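PDB 3OS7: galactose mutarotase-like protein from Clostridium acetobutylicum, which probably binds carbohydrate and, as in related aldose 1-epimerases (mutarotases), may interconvert the alpha and beta anomers of an aldose sugar. Local coordinates for residues R202-I207 / C265-S270; K259-A264 / R274-M279; F188-I193 / K296-E301; V238-H243 / I288-G293. All coordinates share one frame; numbering follows the deposited sequence.

Interaction 1: R202-I207 / C265-S270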
loop_
_atom_site.group_PDB
_atom_site.type_symbol
_atom_site.label_atom_id
_atom_site.label_comp_id
_atom_site.label_asym_id
_atom_site.label_seq_id
_atom_site.Cartn_x
_atom_site.Cartn_y
_atom_site.Cartn_z
ATOM N N ARG A 202 -13.500 7.279 -12.232
ATOM C CA ARG A 202 -13.444 5.904 -12.725
ATOM C C ARG A 202 -12.106 5.288 -12.359
ATOM O O ARG A 202 -11.070 5.936 -12.513
ATOM C CB ARG A 202 -13.573 5.856 -14.228
ATOM C CG ARG A 202 -14.798 6.542 -14.792
ATOM C CD ARG A 202 -16.007 5.717 -14.562
ATOM N NE ARG A 202 -17.072 6.053 -15.497
ATOM C CZ ARG A 202 -18.057 5.224 -15.826
ATOM N NH1 ARG A 202 -18.114 3.993 -15.292
ATOM N NH2 ARG A 202 -18.978 5.614 -16.708
ATOM N N VAL A 203 -12.133 4.043 -11.905
ATOM C CA VAL A 203 -10.904 3.317 -11.544
ATOM C C VAL A 203 -10.555 2.245 -12.601
ATOM O O VAL A 203 -11.393 1.430 -12.956
ATOM C CB VAL A 203 -10.986 2.677 -10.147
ATOM C CG1 VAL A 203 -9.716 1.854 -9.881
ATOM C CG2 VAL A 203 -11.097 3.788 -9.067
ATOM N N LYS A 204 -9.319 2.293 -13.114
ATOM C CA LYS A 204 -8.779 1.235 -13.991
ATOM C C LYS A 204 -7.666 0.525 -13.257
ATOM O O LYS A 204 -6.964 1.133 -12.465
ATOM C CB LYS A 204 -8.232 1.825 -15.289
ATOM C CG LYS A 204 -9.308 2.524 -16.121
ATOM C CD LYS A 204 -8.703 3.371 -17.231
ATOM C CE LYS A 204 -9.798 3.962 -18.096
ATOM N NZ LYS A 204 -9.242 4.649 -19.283
ATOM N N ILE A 205 -7.552 -0.767 -13.475
ATOM C CA ILE A 205 -6.548 -1.601 -12.832
ATOM C C ILE A 205 -6.107 -2.652 -13.840
ATOM O O ILE A 205 -6.945 -3.258 -14.498
ATOM C CB ILE A 205 -7.088 -2.356 -11.591
ATOM C CG1 ILE A 205 -7.744 -1.413 -10.581
ATOM C CG2 ILE A 205 -5.944 -3.151 -10.904
ATOM C CD1 ILE A 205 -8.505 -2.165 -9.443
ATOM N N SER A 206 -4.801 -2.933 -13.898
ATOM C CA SER A 206 -4.266 -3.893 -14.888
ATOM C C SER A 206 -4.433 -5.332 -14.388
ATOM O O SER A 206 -3.463 -6.012 -14.084
ATOM C CB SER A 206 -2.798 -3.556 -15.205
ATOM O OG SER A 206 -1.975 -3.596 -14.052
ATOM N N ILE A 207 -5.689 -5.770 -14.291
ATOM C CA ILE A 207 -6.013 -7.056 -13.734
ATOM C C ILE A 207 -5.797 -8.168 -14.743
ATOM O O ILE A 207 -5.949 -7.962 -15.947
ATOM C CB ILE A 207 -7.460 -7.105 -13.199
ATOM C CG1 ILE A 207 -8.489 -6.833 -14.309
ATOM C CG2 ILE A 207 -7.619 -6.124 -12.031
ATOM C CD1 ILE A 207 -9.981 -7.107 -13.912
ATOM N N CYS A 265 -5.199 3.435 -12.051
ATOM C CA CYS A 265 -5.404 4.852 -12.143
ATOM C C CYS A 265 -6.820 5.228 -11.811
ATOM O O CYS A 265 -7.720 4.392 -11.873
ATOM C CB CYS A 265 -4.986 5.424 -13.495
ATOM S SG CYS A 265 -6.071 5.042 -14.878
ATOM N N ILE A 266 -6.975 6.488 -11.416
ATOM C CA ILE A 266 -8.274 7.067 -11.067
ATOM C C ILE A 266 -8.429 8.283 -11.978
ATOM O O ILE A 266 -7.617 9.206 -11.922
ATOM C CB ILE A 266 -8.374 7.504 -9.605
ATOM C CG1 ILE A 266 -7.931 6.387 -8.662
ATOM C CG2 ILE A 266 -9.808 8.004 -9.284
ATOM C CD1 ILE A 266 -7.867 6.831 -7.149
ATOM N N GLU A 267 -9.442 8.243 -12.842
ATOM C CA GLU A 267 -9.679 9.260 -13.867
ATOM C C GLU A 267 -10.906 10.070 -13.480
ATOM O O GLU A 267 -11.959 9.505 -13.176
ATOM C CB GLU A 267 -9.935 8.621 -15.240
ATOM C CG GLU A 267 -8.669 8.016 -15.880
ATOM C CD GLU A 267 -8.891 7.399 -17.231
ATOM O OE1 GLU A 267 -10.036 7.419 -17.735
ATOM O OE2 GLU A 267 -7.899 6.911 -17.804
ATOM N N ASP A 268 -10.739 11.384 -13.503
ATOM C CA ASP A 268 -11.843 12.341 -13.403
ATOM C C ASP A 268 -11.872 13.152 -14.701
ATOM O O ASP A 268 -11.217 14.195 -14.847
ATOM C CB ASP A 268 -11.650 13.238 -12.183
ATOM C CG ASP A 268 -12.850 14.084 -11.893
ATOM O OD1 ASP A 268 -13.656 14.298 -12.840
ATOM O OD2 ASP A 268 -12.983 14.522 -10.722
ATOM N N ALA A 269 -12.614 12.626 -15.661
ATOM C CA ALA A 269 -12.755 13.240 -16.969
ATOM C C ALA A 269 -13.292 14.669 -16.851
ATOM O O ALA A 269 -12.849 15.552 -17.566
ATOM C CB ALA A 269 -13.680 12.337 -17.921
ATOM N N SER A 270 -14.191 14.893 -15.904
ATOM C CA SER A 270 -14.790 16.217 -15.689
ATOM C C SER A 270 -13.721 17.274 -15.410
ATOM O O SER A 270 -13.915 18.454 -15.720
ATOM C CB SER A 270 -15.835 16.173 -14.556
ATOM O OG SER A 270 -15.246 16.314 -13.256
#
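Four backbone hydrogen bonds lace R202 and K204 to E267 and C265. In the R202/E267 pair, R202 N donates to E267 O at 2.9 Å and E267 N returns the bond to R202 O at 2.8 Å. K204 and C265 repeat the exchange, again with 2.9 Å from K204 N to C265 O. V203 and I266 form the non-hydrogen-bonded pair between them, where the CA of V203 approaches C265 O and the CA of I266 approaches R202 O in CA-H...O contacts.

The strands 201-213 and 263-268 thus run antiparallel, their short segments 151° apart, as neighbours in the large, curved beta-sandwich characteristic of the galactose mutarotase fold. Branched V203 and I266 suit a buried strand face: the two side chains lie alongside with a shared direction, CG2 of V203 lying 4.1 Å from CG1 of I266.

The other face carries R202, K204, C265 and E267, and here packing on C265 and a salt bridge combine. K204 stretches out beyond CG across the compact C265, its CB and CD both touching SG. Its long chain then carries the ammonium to the carboxylate of E267, with NZ 3.0 Å from OE2 on the syn side, 33° out of the carboxylate plane, and a weak second bond to OE1. Because OE2 also forms a salt bridge with R274, two cationic groups grip one oxygen, which would be expected to favour the ionised form of this buried glutamate.

Interaction 2: K259-A264 / R274-M279; sequences KTFRGA and RVVYEM
The carboxylate oxygen OE2 of E278 is gripped by two waters, one donating at 2.7 Å and also accepting from R262 N, the other donating both to OE2 and to T260 O. They tie E278, on strand 273-279, to backbone just ahead of strand 263-268. The other oxygen, OE1, bonds to the hydroxyl of Y337, so this acidic side chain links the two water-bridged backbone groups, T260 O and R262 N, to strand 329-340.

Strands 263-268 and 273-279 form a beta hairpin in the beta-sandwich of the mutarotase fold, paired here through A264 and Y277, whose N and O atoms bond reciprocally, Y277 N lying 2.8 Å from A264 O. Beyond the G263/E278 pair, M279 N donates almost straight to R262 O. G263 suits its place through its backbone angles (phi 141°, psi -150°) and the closeness of Y277 O, 3.3 Å from its CA. The selenium of M279, a selenomethionine, packs 3.7 Å from G263 CA; the methyl CE continues toward A264 CB.

F261 supplies a broad apolar surface. With CG anti to the backbone N (chi1 176°), its ring crosses V276 and the aliphatic stem of E278 obliquely. The ring's CE1 reaches V276 CG1 at 3.6 Å and E278 CB at 3.8 Å.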
loop_
_atom_site.group_PDB
_atom_site.type_symbol
_atom_site.label_atom_id
_atom_site.label_comp_id
_atom_site.label_asym_id
_atom_site.label_seq_id
_atom_site.Cartn_x
_atom_site.Cartn_y
_atom_site.Cartn_z
ATOM N N LYS A 259 4.166 1.771 -24.191
ATOM C CA LYS A 259 4.977 1.470 -23.047
ATOM C C LYS A 259 4.198 0.468 -22.178
ATOM O O LYS A 259 2.967 0.550 -22.121
ATOM C CB LYS A 259 5.149 2.791 -22.304
ATOM C CG LYS A 259 6.237 2.843 -21.348
ATOM C CD LYS A 259 6.207 4.150 -20.600
ATOM C CE LYS A 259 7.492 4.340 -19.835
ATOM N NZ LYS A 259 7.936 3.121 -19.117
ATOM N N THR A 260 4.869 -0.463 -21.521
ATOM C CA THR A 260 4.141 -1.336 -20.588
ATOM C C THR A 260 3.813 -0.580 -19.286
ATOM O O THR A 260 4.560 0.282 -18.838
ATOM C CB THR A 260 4.850 -2.637 -20.264
ATOM O OG1 THR A 260 6.104 -2.358 -19.654
ATOM C CG2 THR A 260 5.039 -3.491 -21.543
ATOM N N PHE A 261 2.686 -0.948 -18.699
ATOM C CA PHE A 261 2.228 -0.342 -17.460
ATOM C C PHE A 261 1.612 -1.424 -16.620
ATOM O O PHE A 261 0.897 -2.281 -17.140
ATOM C CB PHE A 261 1.184 0.710 -17.753
ATOM C CG PHE A 261 0.581 1.327 -16.511
ATOM C CD1 PHE A 261 1.238 2.331 -15.836
ATOM C CD2 PHE A 261 -0.618 0.871 -16.013
ATOM C CE1 PHE A 261 0.702 2.876 -14.676
ATOM C CE2 PHE A 261 -1.161 1.422 -14.859
ATOM C CZ PHE A 261 -0.512 2.416 -14.206
ATOM N N ARG A 262 1.916 -1.380 -15.326
ATOM C CA ARG A 262 1.248 -2.191 -14.334
ATOM C C ARG A 262 0.803 -1.269 -13.202
ATOM O O ARG A 262 1.557 -0.419 -12.744
ATOM C CB ARG A 262 2.161 -3.293 -13.810
ATOM C CG ARG A 262 1.546 -4.164 -12.682
ATOM C CD ARG A 262 2.522 -5.193 -12.084
ATOM N NE ARG A 262 2.827 -6.162 -13.119
ATOM C CZ ARG A 262 2.969 -7.468 -12.979
ATOM N NH1 ARG A 262 2.837 -8.072 -11.823
ATOM N NH2 ARG A 262 3.225 -8.195 -14.056
ATOM N N GLY A 263 -0.457 -1.420 -12.801
ATOM C CA GLY A 263 -0.975 -0.649 -11.682
ATOM C C GLY A 263 -2.386 -0.190 -11.907
ATOM O O GLY A 263 -3.167 -0.865 -12.569
ATOM N N ALA A 264 -2.693 0.952 -11.321
ATOM C CA ALA A 264 -4.032 1.492 -11.326
ATOM C C ALA A 264 -4.025 2.950 -11.670
ATOM O O ALA A 264 -3.007 3.642 -11.583
ATOM C CB ALA A 264 -4.732 1.242 -9.935
ATOM N N ARG A 274 -5.930 12.601 -14.284
ATOM C CA ARG A 274 -5.791 11.195 -13.917
ATOM C C ARG A 274 -4.755 11.093 -12.792
ATOM O O ARG A 274 -3.683 11.696 -12.901
ATOM C CB ARG A 274 -5.290 10.400 -15.129
ATOM C CG ARG A 274 -5.072 8.968 -14.840
ATOM C CD ARG A 274 -4.470 8.229 -15.997
ATOM N NE ARG A 274 -5.370 8.215 -17.135
ATOM C CZ ARG A 274 -5.190 8.857 -18.273
ATOM N NH1 ARG A 274 -4.126 9.612 -18.458
ATOM N NH2 ARG A 274 -6.127 8.772 -19.229
ATOM N N VAL A 275 -5.080 10.350 -11.734
ATOM C CA VAL A 275 -4.111 9.967 -10.706
ATOM C C VAL A 275 -3.601 8.577 -11.052
ATOM O O VAL A 275 -4.388 7.683 -11.337
ATOM C CB VAL A 275 -4.718 9.970 -9.288
ATOM C CG1 VAL A 275 -3.775 9.281 -8.299
ATOM C CG2 VAL A 275 -5.021 11.439 -8.848
ATOM N N VAL A 276 -2.285 8.429 -11.112
ATOM C CA VAL A 276 -1.674 7.165 -11.527
ATOM C C VAL A 276 -0.896 6.529 -10.377
ATOM O O VAL A 276 -0.088 7.198 -9.711
ATOM C CB VAL A 276 -0.714 7.367 -12.726
ATOM C CG1 VAL A 276 -0.124 6.025 -13.161
ATOM C CG2 VAL A 276 -1.418 8.055 -13.909
ATOM N N TYR A 277 -1.122 5.238 -10.175
ATOM C CA TYR A 277 -0.449 4.437 -9.160
ATOM C C TYR A 277 0.225 3.275 -9.886
ATOM O O TYR A 277 -0.382 2.235 -10.144
ATOM C CB TYR A 277 -1.482 3.927 -8.151
ATOM C CG TYR A 277 -0.983 3.226 -6.899
ATOM C CD1 TYR A 277 0.325 3.339 -6.445
ATOM C CD2 TYR A 277 -1.876 2.461 -6.121
ATOM C CE1 TYR A 277 0.714 2.738 -5.247
ATOM C CE2 TYR A 277 -1.469 1.848 -4.959
ATOM C CZ TYR A 277 -0.186 1.976 -4.529
ATOM O OH TYR A 277 0.207 1.378 -3.334
ATOM N N GLU A 278 1.484 3.479 -10.246
ATOM C CA GLU A 278 2.269 2.501 -11.000
ATOM C C GLU A 278 3.018 1.580 -10.034
ATOM O O GLU A 278 3.622 2.022 -9.064
ATOM C CB GLU A 278 3.235 3.236 -11.934
ATOM C CG GLU A 278 3.998 2.357 -12.885
ATOM C CD GLU A 278 4.728 3.139 -14.004
ATOM O OE1 GLU A 278 4.712 4.397 -14.042
ATOM O OE2 GLU A 278 5.306 2.447 -14.870
HETATM N N MSE A 279 2.965 0.297 -10.313
HETATM C CA MSE A 279 3.527 -0.718 -9.434
HETATM C C MSE A 279 4.530 -1.561 -10.197
HETATM O O MSE A 279 4.265 -1.968 -11.329
HETATM C CB MSE A 279 2.419 -1.636 -8.932
HETATM C CG MSE A 279 1.279 -0.943 -8.310
HETATM SE SE MSE A 279 -0.336 -2.019 -8.259
HETATM C CE MSE A 279 -1.448 -0.556 -7.775
HETATM O O HOH W 1 4.251 2.770 -17.800
HETATM O O HOH W 2 4.641 -0.160 -15.057
#

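Interaction 3: F188-I193 / K296-E301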
loop_
_atom_site.group_PDB
_atom_site.type_symbol
_atom_site.label_atom_id
_atom_site.label_comp_id
_atom_site.label_asym_id
_atom_site.label_seq_id
_atom_site.Cartn_x
_atom_site.Cartn_y
_atom_site.Cartn_z
ATOM N N PHE A 188 -6.993 6.235 -1.186
ATOM C CA PHE A 188 -7.098 7.311 -2.160
ATOM C C PHE A 188 -8.362 8.140 -2.017
ATOM O O PHE A 188 -9.441 7.595 -1.861
ATOM C CB PHE A 188 -7.068 6.723 -3.574
ATOM C CG PHE A 188 -5.731 6.146 -3.933
ATOM C CD1 PHE A 188 -4.742 6.954 -4.444
ATOM C CD2 PHE A 188 -5.452 4.814 -3.719
ATOM C CE1 PHE A 188 -3.488 6.429 -4.742
ATOM C CE2 PHE A 188 -4.216 4.304 -4.009
ATOM C CZ PHE A 188 -3.241 5.127 -4.523
ATOM N N ASN A 189 -8.202 9.447 -2.166
ATOM C CA ASN A 189 -9.331 10.359 -2.208
ATOM C C ASN A 189 -10.120 10.127 -3.508
ATOM O O ASN A 189 -9.554 10.158 -4.585
ATOM C CB ASN A 189 -8.850 11.809 -2.155
ATOM C CG ASN A 189 -8.326 12.208 -0.801
ATOM O OD1 ASN A 189 -8.921 11.886 0.240
ATOM N ND2 ASN A 189 -7.217 12.937 -0.796
ATOM N N VAL A 190 -11.433 9.922 -3.386
ATOM C CA VAL A 190 -12.317 9.855 -4.538
ATOM C C VAL A 190 -13.573 10.699 -4.216
ATOM O O VAL A 190 -14.464 10.224 -3.537
ATOM C CB VAL A 190 -12.728 8.391 -4.864
ATOM C CG1 VAL A 190 -13.595 8.344 -6.098
ATOM C CG2 VAL A 190 -11.498 7.459 -5.025
ATOM N N PRO A 191 -13.638 11.955 -4.680
ATOM C CA PRO A 191 -12.770 12.644 -5.603
ATOM C C PRO A 191 -11.467 13.155 -4.977
ATOM O O PRO A 191 -11.364 13.305 -3.760
ATOM C CB PRO A 191 -13.637 13.838 -6.043
ATOM C CG PRO A 191 -14.351 14.205 -4.830
ATOM C CD PRO A 191 -14.710 12.865 -4.195
ATOM N N PHE A 192 -10.527 13.491 -5.836
ATOM C CA PHE A 192 -9.218 13.989 -5.430
ATOM C C PHE A 192 -9.010 15.469 -5.781
ATOM O O PHE A 192 -7.941 16.032 -5.546
ATOM C CB PHE A 192 -8.121 13.113 -6.032
ATOM C CG PHE A 192 -8.222 12.929 -7.544
ATOM C CD1 PHE A 192 -7.916 13.963 -8.400
ATOM C CD2 PHE A 192 -8.603 11.709 -8.090
ATOM C CE1 PHE A 192 -7.988 13.793 -9.766
ATOM C CE2 PHE A 192 -8.691 11.553 -9.461
ATOM C CZ PHE A 192 -8.368 12.588 -10.295
ATOM N N ILE A 193 -10.050 16.112 -6.318
ATOM C CA ILE A 193 -9.985 17.528 -6.645
ATOM C C ILE A 193 -11.288 18.194 -6.205
ATOM O O ILE A 193 -12.340 17.561 -6.185
ATOM C CB ILE A 193 -9.687 17.725 -8.159
ATOM C CG1 ILE A 193 -9.435 19.198 -8.483
ATOM C CG2 ILE A 193 -10.808 17.140 -9.040
ATOM C CD1 ILE A 193 -8.536 19.395 -9.689
ATOM N N LYS A 296 -16.079 8.648 0.254
ATOM C CA LYS A 296 -15.242 9.548 -0.547
ATOM C C LYS A 296 -13.775 9.083 -0.607
ATOM O O LYS A 296 -12.863 9.909 -0.740
ATOM C CB LYS A 296 -15.277 11.008 -0.048
ATOM C CG LYS A 296 -16.676 11.577 0.288
ATOM C CD LYS A 296 -17.493 11.755 -0.926
ATOM C CE LYS A 296 -18.925 12.281 -0.587
ATOM N NZ LYS A 296 -19.928 11.897 -1.637
ATOM N N TYR A 297 -13.568 7.775 -0.466
ATOM C CA TYR A 297 -12.251 7.179 -0.663
ATOM C C TYR A 297 -12.361 5.737 -1.113
ATOM O O TYR A 297 -13.426 5.111 -1.031
ATOM C CB TYR A 297 -11.397 7.289 0.614
ATOM C CG TYR A 297 -11.598 6.231 1.674
ATOM C CD1 TYR A 297 -12.702 6.249 2.529
ATOM C CD2 TYR A 297 -10.631 5.258 1.890
ATOM C CE1 TYR A 297 -12.858 5.276 3.517
ATOM C CE2 TYR A 297 -10.760 4.324 2.871
ATOM C CZ TYR A 297 -11.874 4.308 3.681
ATOM O OH TYR A 297 -11.950 3.344 4.659
ATOM N N ALA A 298 -11.252 5.219 -1.611
ATOM C CA ALA A 298 -11.152 3.814 -1.923
ATOM C C ALA A 298 -9.724 3.378 -1.678
ATOM O O ALA A 298 -8.792 4.155 -1.886
ATOM C CB ALA A 298 -11.586 3.510 -3.376
ATOM N N CYS A 299 -9.579 2.143 -1.216
ATOM C CA CYS A 299 -8.280 1.507 -1.086
ATOM C C CYS A 299 -7.918 0.620 -2.275
ATOM O O CYS A 299 -8.698 -0.233 -2.725
ATOM C CB CYS A 299 -8.191 0.701 0.181
ATOM S SG CYS A 299 -8.284 1.789 1.670
ATOM N N ILE A 300 -6.696 0.815 -2.742
ATOM C CA ILE A 300 -6.144 0.070 -3.878
ATOM C C ILE A 300 -4.833 -0.506 -3.370
ATOM O O ILE A 300 -3.878 0.237 -3.119
ATOM C CB ILE A 300 -5.948 0.988 -5.105
ATOM C CG1 ILE A 300 -7.286 1.564 -5.566
ATOM C CG2 ILE A 300 -5.294 0.180 -6.258
ATOM C CD1 ILE A 300 -7.150 2.628 -6.720
ATOM N N GLU A 301 -4.814 -1.827 -3.182
ATOM C CA GLU A 301 -3.903 -2.491 -2.263
ATOM C C GLU A 301 -3.007 -3.520 -2.981
ATOM O O GLU A 301 -3.364 -4.673 -3.085
ATOM C CB GLU A 301 -4.703 -3.163 -1.153
ATOM C CG GLU A 301 -5.803 -2.263 -0.502
ATOM C CD GLU A 301 -6.619 -3.008 0.575
ATOM O OE1 GLU A 301 -6.150 -4.044 1.067
ATOM O OE2 GLU A 301 -7.732 -2.573 0.918
HETATM O O HOH W 3 -11.541 11.598 0.919
HETATM O O HOH W 4 -12.716 12.915 -1.509
#
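F188 turns CG away from its own carbonyl carbon (chi1 -69°), which swings the ring to I300, where CE2 meets CB at 3.9 Å. The matching torsion of I300 (chi1 -62°) brings its CG1 and CD1 beside CD2 of the ring, and the two side chains cross at about a right angle. A298 O lies at the ring edge, in its plane. Strands 178-189 and 297-303, which carry these residues, are antiparallel neighbours in the beta-sandwich of the mutarotase fold. The aromatic ring suits the buried interior, where it also meets Y277 of the neighbouring hairpin.

The backbones are joined by F188 N to A298 O at 2.8 Å and A298 N to F188 O at 3.0 Å. V190 CG2 packs loosely against the small CB of A298, 4.3 Å away. The next residue, P191, follows a cis peptide bond, and strand 178-189 has by then given way to loop.

At this end K296 O is the focus. V190 N donates to it at 3.0 Å from above the carbonyl plane, 57° out of it, and two waters also lie within bonding distance. One of these waters approaches N189 OD1 as well, the other P191 O. K296, at the surface, carries its ammonium away to a salt bridge with D198, while its CD lies beside P191 CD and its CB 3.7 Å from V190 O.

Interaction 4: V238-H243 / I288-G293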
loop_
_atom_site.group_PDB
_atom_site.type_symbol
_atom_site.label_atom_id
_atom_site.label_comp_id
_atom_site.label_asym_id
_atom_site.label_seq_id
_atom_site.Cartn_x
_atom_site.Cartn_y
_atom_site.Cartn_z
ATOM N N VAL A 238 -14.135 1.477 -13.623
ATOM C CA VAL A 238 -15.245 1.172 -12.729
ATOM C C VAL A 238 -15.613 2.443 -11.927
ATOM O O VAL A 238 -14.740 3.129 -11.414
ATOM C CB VAL A 238 -14.885 0.016 -11.795
ATOM C CG1 VAL A 238 -15.903 -0.127 -10.672
ATOM C CG2 VAL A 238 -14.772 -1.317 -12.594
ATOM N N ALA A 239 -16.913 2.747 -11.836
ATOM C CA ALA A 239 -17.408 3.874 -11.004
ATOM C C ALA A 239 -17.386 3.371 -9.579
ATOM O O ALA A 239 -18.338 2.773 -9.091
ATOM C CB ALA A 239 -18.834 4.293 -11.423
ATOM N N VAL A 240 -16.262 3.586 -8.922
ATOM C CA VAL A 240 -15.957 2.941 -7.653
ATOM C C VAL A 240 -16.896 3.370 -6.528
ATOM O O VAL A 240 -17.062 2.649 -5.575
ATOM C CB VAL A 240 -14.477 3.192 -7.262
ATOM C CG1 VAL A 240 -14.197 4.680 -7.088
ATOM C CG2 VAL A 240 -14.086 2.442 -6.021
ATOM N N ALA A 241 -17.514 4.528 -6.660
ATOM C CA ALA A 241 -18.383 5.021 -5.589
ATOM C C ALA A 241 -19.821 4.513 -5.680
ATOM O O ALA A 241 -20.621 4.834 -4.822
ATOM C CB ALA A 241 -18.372 6.529 -5.574
ATOM N N SER A 242 -20.158 3.707 -6.680
ATOM C CA SER A 242 -21.572 3.379 -6.900
ATOM C C SER A 242 -22.100 2.270 -5.991
ATOM O O SER A 242 -23.280 2.233 -5.698
ATOM C CB SER A 242 -21.855 3.071 -8.377
ATOM O OG SER A 242 -20.972 2.091 -8.871
ATOM N N HIS A 243 -21.243 1.383 -5.509
ATOM C CA HIS A 243 -21.696 0.301 -4.639
ATOM C C HIS A 243 -20.508 -0.315 -3.905
ATOM O O HIS A 243 -19.382 -0.015 -4.256
ATOM C CB HIS A 243 -22.416 -0.772 -5.486
ATOM C CG HIS A 243 -21.570 -1.320 -6.590
ATOM N ND1 HIS A 243 -20.642 -2.319 -6.392
ATOM C CD2 HIS A 243 -21.487 -0.983 -7.899
ATOM C CE1 HIS A 243 -20.022 -2.574 -7.531
ATOM N NE2 HIS A 243 -20.516 -1.777 -8.463
ATOM N N ILE A 288 -8.942 -4.437 -4.064
ATOM C CA ILE A 288 -9.621 -3.163 -4.120
ATOM C C ILE A 288 -10.774 -3.266 -3.120
ATOM O O ILE A 288 -11.540 -4.229 -3.136
ATOM C CB ILE A 288 -10.102 -2.755 -5.529
ATOM C CG1 ILE A 288 -10.883 -1.429 -5.449
ATOM C CG2 ILE A 288 -10.908 -3.888 -6.246
ATOM C CD1 ILE A 288 -11.173 -0.778 -6.755
ATOM N N TRP A 289 -10.875 -2.276 -2.249
ATOM C CA TRP A 289 -11.879 -2.240 -1.202
ATOM C C TRP A 289 -12.273 -0.783 -1.007
ATOM O O TRP A 289 -11.410 0.039 -0.715
ATOM C CB TRP A 289 -11.311 -2.812 0.089
ATOM C CG TRP A 289 -12.190 -2.631 1.299
ATOM C CD1 TRP A 289 -13.324 -3.322 1.603
ATOM C CD2 TRP A 289 -11.972 -1.714 2.395
ATOM N NE1 TRP A 289 -13.834 -2.886 2.815
ATOM C CE2 TRP A 289 -13.016 -1.906 3.317
ATOM C CE3 TRP A 289 -11.002 -0.727 2.667
ATOM C CZ2 TRP A 289 -13.116 -1.159 4.500
ATOM C CZ3 TRP A 289 -11.109 0.008 3.836
ATOM C CH2 TRP A 289 -12.160 -0.208 4.729
ATOM N N ASN A 290 -13.550 -0.463 -1.185
ATOM C CA ASN A 290 -13.970 0.941 -1.119
ATOM C C ASN A 290 -14.789 1.304 0.138
ATOM O O ASN A 290 -15.428 2.339 0.131
ATOM C CB ASN A 290 -14.744 1.337 -2.371
ATOM C CG ASN A 290 -16.081 0.609 -2.495
ATOM O OD1 ASN A 290 -16.395 -0.269 -1.682
ATOM N ND2 ASN A 290 -16.868 0.961 -3.525
ATOM N N ASP A 291 -14.769 0.444 1.168
ATOM C CA ASP A 291 -15.440 0.708 2.436
ATOM C C ASP A 291 -16.905 1.126 2.211
ATOM O O ASP A 291 -17.328 2.154 2.703
ATOM C CB ASP A 291 -14.673 1.790 3.213
ATOM C CG ASP A 291 -15.023 1.819 4.712
ATOM O OD1 ASP A 291 -15.905 1.046 5.150
ATOM O OD2 ASP A 291 -14.406 2.623 5.460
HETATM N N MSE A 292 -17.626 0.317 1.426
HETATM C CA MSE A 292 -19.028 0.520 1.034
HETATM C C MSE A 292 -19.252 1.552 -0.079
HETATM O O MSE A 292 -20.334 1.595 -0.639
HETATM C CB MSE A 292 -19.929 0.845 2.238
HETATM C CG MSE A 292 -19.847 -0.114 3.398
HETATM SE SE MSE A 292 -20.088 -1.983 2.885
HETATM C CE MSE A 292 -22.033 -2.006 2.618
ATOM N N GLY A 293 -18.229 2.341 -0.418
ATOM C CA GLY A 293 -18.280 3.322 -1.503
ATOM C C GLY A 293 -18.953 4.646 -1.163
ATOM O O GLY A 293 -19.218 5.465 -2.041
HETATM O O HOH W 5 -21.786 3.079 -2.517
#
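A type I beta turn from A239 to S242 is docked against the loop that leaves strand 285-289, and N290 is the clasp between them. Its single amide nitrogen ND2 donates to two carbonyls, V240 O at 2.7 Å and H243 O at 2.8 Å. Both acceptors lie in the plane of the amide, so the two N-H groups are spent on them and the amide's rotation is fixed. V240 O is met nearly along its C=O axis, although the N-H...O angle is only 144°; the bond to H243 O is straighter, at 165°. The torsion chi1 of N290, 66°, sets CG between the backbone N and the carbonyl carbon, from where the short side chain reaches across. The other amide atom, OD1, accepts from I245 N, which makes asparagine, with both donor and acceptor, well suited to the place.

In the fold, this joins a connection leading to strand 246-256 with the link between strands 285-289 and 297-303 of the mutarotase-type beta-sandwich. Apolar contact flanks the N290 side chain: V240 CG2 touches N290 CB at 3.9 Å, the two side chains running antiparallel past one another, and also approaches CD1 of buried I288.

G293, with its positive phi, lets the chain pass close to N290 ND2 and A241. A water bridges the two loops, donating to A241 O and, at 2.8 Å, to M292 O. Within the turn, S242 N bonds to A239 O at 3.2 Å.

From the N terminus, strand 178-189 and its loop open the widest span, closed by interaction 3 when strand 297-303 returns. The other three contacts nest inside it. Interaction 1 starts next, at strand 201-213, and ends on 263-268; interaction 4 starts within that span, at 238-243, and closes later at 288-293, so the two cross. Interaction 2 is nested inside interaction 4 but crosses interaction 1, with which it shares strand 263-268. Side by side, interactions 1 and 2 join strands 201-213, 263-268 and 273-279, while interactions 3 and 4 meet where 285-289 pairs with 297-303. F188 and F192 pack against I266 and the 273-279 strand, tying these parts of the sandwich together.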